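Long-range contact in probable GTP-binding protein EngB (PDB 2CXX), which binds guanine nucleotides as a GTPase of the EngB family and is probably needed for normal cell division and septation: residues A[128-133]-A[161-166]. Numbering follows the deposited sequence.
Sequences AVNKLD and IPISAK. With GDP (guanosine-5'-diphosphate), chain D.
Val129 bonds to both neighbours of Pro162 in parallel strand pairing: its N donates to Ile161 O (2.9 Å), its O accepts from Ile163 N. Where the strands end, Leu132 N reaches Ile163 O (3.0 Å), tying together two guanine-binding loops, the NKLD (NKxD, G4) and SAK (G5) motifs. Asn130 makes the side-chain link: with CG anti to the backbone N (chi1 -164°), OD1 accepts from Ala165 N (2.9 Å) in the carbonyl plane, while ND2 bonds to Val12 O of the P-loop and lies 3.1 Å from GDP N7. With an alanine here, the Ala165 amide and the Val12 carbonyl would probably lose their mates, and the SAK loop could shift against the P-loop. Asp133 reads the guanine edge through two bonds, GDP N1 to OD1 (2.7 Å) and GDP N2 to OD2, while Lys166 N donates to GDP O6. Ser164 OG lies between Asp133 OD1 and GDP O6, its proton unassigned. The aliphatic chains of Lys131 and Lys166 flank the base, and Lys131 NZ runs on to a salt bridge with Asp91. Apolar contacts join Ala128 CB to Ile163 CD1 (3.8 Å) and Leu132 CD2 to Pro162 CB, these last two side by side. Helix 138-149 packs on Leu132 and Pro162; helices 14-22 and 171-184 cover Ala128 and Ile163, and strand 125-130 runs between strand 85-91 and edge strand 160-162.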
loop_
_atom_site.group_PDB
_atom_site.type_symbol
_atom_site.label_atom_id
_atom_site.label_comp_id
_atom_site.label_asym_id
_atom_site.label_seq_id
_atom_site.Cartn_x
_atom_site.Cartn_y
_atom_site.Cartn_z
ATOM N N ALA A 128 1.997 -5.076 -1.990
ATOM C CA ALA A 128 1.305 -5.566 -3.193
ATOM C C ALA A 128 1.960 -4.805 -4.372
ATOM O O ALA A 128 1.792 -3.603 -4.496
ATOM C CB ALA A 128 -0.197 -5.220 -3.129
ATOM N N VAL A 129 2.713 -5.500 -5.215
ATOM C CA VAL A 129 3.388 -4.858 -6.336
ATOM C C VAL A 129 2.416 -4.934 -7.526
ATOM O O VAL A 129 2.369 -5.900 -8.285
ATOM C CB VAL A 129 4.729 -5.546 -6.603
ATOM C CG1 VAL A 129 5.432 -4.790 -7.753
ATOM C CG2 VAL A 129 5.609 -5.506 -5.280
ATOM N N ASN A 130 1.656 -3.865 -7.684
ATOM C CA ASN A 130 0.582 -3.832 -8.648
ATOM C C ASN A 130 1.029 -3.397 -10.027
ATOM O O ASN A 130 2.127 -2.863 -10.209
ATOM C CB ASN A 130 -0.538 -2.913 -8.124
ATOM C CG ASN A 130 -1.868 -3.121 -8.861
ATOM O OD1 ASN A 130 -2.190 -4.240 -9.228
ATOM N ND2 ASN A 130 -2.657 -2.062 -9.036
ATOM N N LYS A 131 0.148 -3.666 -10.973
ATOM C CA LYS A 131 0.322 -3.351 -12.406
ATOM C C LYS A 131 1.357 -4.273 -13.021
ATOM O O LYS A 131 2.125 -3.909 -13.919
ATOM C CB LYS A 131 0.705 -1.893 -12.623
ATOM C CG LYS A 131 -0.309 -0.930 -11.911
ATOM C CD LYS A 131 -0.224 0.491 -12.461
ATOM C CE LYS A 131 -1.183 1.500 -11.746
ATOM N NZ LYS A 131 -0.819 2.911 -12.171
ATOM N N LEU A 132 1.333 -5.507 -12.553
ATOM C CA LEU A 132 2.294 -6.466 -13.053
ATOM C C LEU A 132 2.283 -6.599 -14.584
ATOM O O LEU A 132 3.315 -6.897 -15.230
ATOM C CB LEU A 132 1.984 -7.812 -12.413
ATOM C CG LEU A 132 2.815 -9.009 -12.826
ATOM C CD1 LEU A 132 4.301 -8.660 -12.678
ATOM C CD2 LEU A 132 2.420 -10.203 -11.939
ATOM N N ASP A 133 1.107 -6.367 -15.164
ATOM C CA ASP A 133 0.935 -6.465 -16.603
ATOM C C ASP A 133 1.759 -5.416 -17.384
ATOM O O ASP A 133 1.944 -5.536 -18.596
ATOM C CB ASP A 133 -0.570 -6.347 -16.905
ATOM C CG ASP A 133 -1.186 -5.095 -16.319
ATOM O OD1 ASP A 133 -1.345 -5.020 -15.079
ATOM O OD2 ASP A 133 -1.537 -4.191 -17.103
ATOM N N ILE A 161 4.475 -9.219 -3.070
ATOM C CA ILE A 161 3.584 -10.063 -3.859
ATOM C C ILE A 161 3.144 -9.331 -5.126
ATOM O O ILE A 161 2.347 -8.370 -5.071
ATOM C CB ILE A 161 2.279 -10.414 -3.070
ATOM C CG1 ILE A 161 2.630 -10.967 -1.685
ATOM C CG2 ILE A 161 1.433 -11.410 -3.878
ATOM C CD1 ILE A 161 3.335 -12.274 -1.669
ATOM N N PRO A 162 3.685 -9.733 -6.278
ATOM C CA PRO A 162 3.243 -9.036 -7.487
ATOM C C PRO A 162 1.817 -9.463 -7.909
ATOM O O PRO A 162 1.432 -10.641 -7.861
ATOM C CB PRO A 162 4.326 -9.391 -8.502
ATOM C CG PRO A 162 4.816 -10.722 -8.054
ATOM C CD PRO A 162 4.754 -10.718 -6.555
ATOM N N ILE A 163 1.007 -8.479 -8.309
ATOM C CA ILE A 163 -0.380 -8.764 -8.725
ATOM C C ILE A 163 -0.773 -7.826 -9.880
ATOM O O ILE A 163 -0.049 -6.874 -10.207
ATOM C CB ILE A 163 -1.384 -8.425 -7.565
ATOM C CG1 ILE A 163 -1.090 -6.985 -7.100
ATOM C CG2 ILE A 163 -1.156 -9.309 -6.317
ATOM C CD1 ILE A 163 -2.105 -6.405 -6.173
ATOM N N SER A 164 -1.903 -8.135 -10.512
ATOM C CA SER A 164 -2.531 -7.176 -11.429
ATOM C C SER A 164 -3.964 -7.058 -10.915
ATOM O O SER A 164 -4.759 -7.955 -11.118
ATOM C CB SER A 164 -2.604 -7.613 -12.893
ATOM O OG SER A 164 -3.398 -6.659 -13.608
ATOM N N ALA A 165 -4.276 -5.952 -10.228
ATOM C CA ALA A 165 -5.609 -5.715 -9.721
ATOM C C ALA A 165 -6.566 -5.550 -10.909
ATOM O O ALA A 165 -7.788 -5.837 -10.783
ATOM C CB ALA A 165 -5.643 -4.424 -8.858
ATOM N N LYS A 166 -6.020 -5.089 -12.030
ATOM C CA LYS A 166 -6.832 -4.873 -13.217
ATOM C C LYS A 166 -7.343 -6.169 -13.794
ATOM O O LYS A 166 -8.526 -6.283 -14.036
ATOM C CB LYS A 166 -6.062 -4.148 -14.318
ATOM C CG LYS A 166 -6.812 -4.057 -15.669
ATOM C CD LYS A 166 -6.176 -3.014 -16.557
ATOM C CE LYS A 166 -7.144 -2.536 -17.692
ATOM N NZ LYS A 166 -6.569 -1.357 -18.426
HETATM P PB GDP D . -5.959 4.430 -6.423
HETATM O O1B GDP D . -5.876 5.906 -6.622
HETATM O O2B GDP D . -4.563 3.849 -5.959
HETATM O O3B GDP D . -7.200 3.872 -5.759
HETATM O O3A GDP D . -6.058 3.847 -7.897
HETATM P PA GDP D . -7.176 3.206 -8.841
HETATM O O1A GDP D . -7.602 1.899 -8.299
HETATM O O2A GDP D . -8.385 4.198 -9.009
HETATM O "O5'" GDP D . -6.385 2.864 -10.193
HETATM C "C5'" GDP D . -5.795 4.006 -10.738
HETATM C "C4'" GDP D . -5.475 3.769 -12.219
HETATM O "O4'" GDP D . -4.600 2.564 -12.364
HETATM C "C3'" GDP D . -6.620 3.442 -13.115
HETATM O "O3'" GDP D . -6.827 4.011 -14.414
HETATM C "C2'" GDP D . -6.765 1.908 -13.009
HETATM O "O2'" GDP D . -7.416 1.391 -14.230
HETATM C "C1'" GDP D . -5.287 1.550 -13.185
HETATM N N9 GDP D . -4.909 0.235 -12.648
HETATM C C8 GDP D . -5.205 -0.318 -11.382
HETATM N N7 GDP D . -4.677 -1.489 -11.283
HETATM C C5 GDP D . -4.014 -1.782 -12.446
HETATM C C6 GDP D . -3.251 -2.889 -12.929
HETATM O O6 GDP D . -3.074 -3.868 -12.274
HETATM N N1 GDP D . -2.699 -2.824 -14.205
HETATM C C2 GDP D . -2.888 -1.723 -14.992
HETATM N N2 GDP D . -2.328 -1.712 -16.249
HETATM N N3 GDP D . -3.593 -0.684 -14.570
HETATM C C4 GDP D . -4.165 -0.679 -13.313
#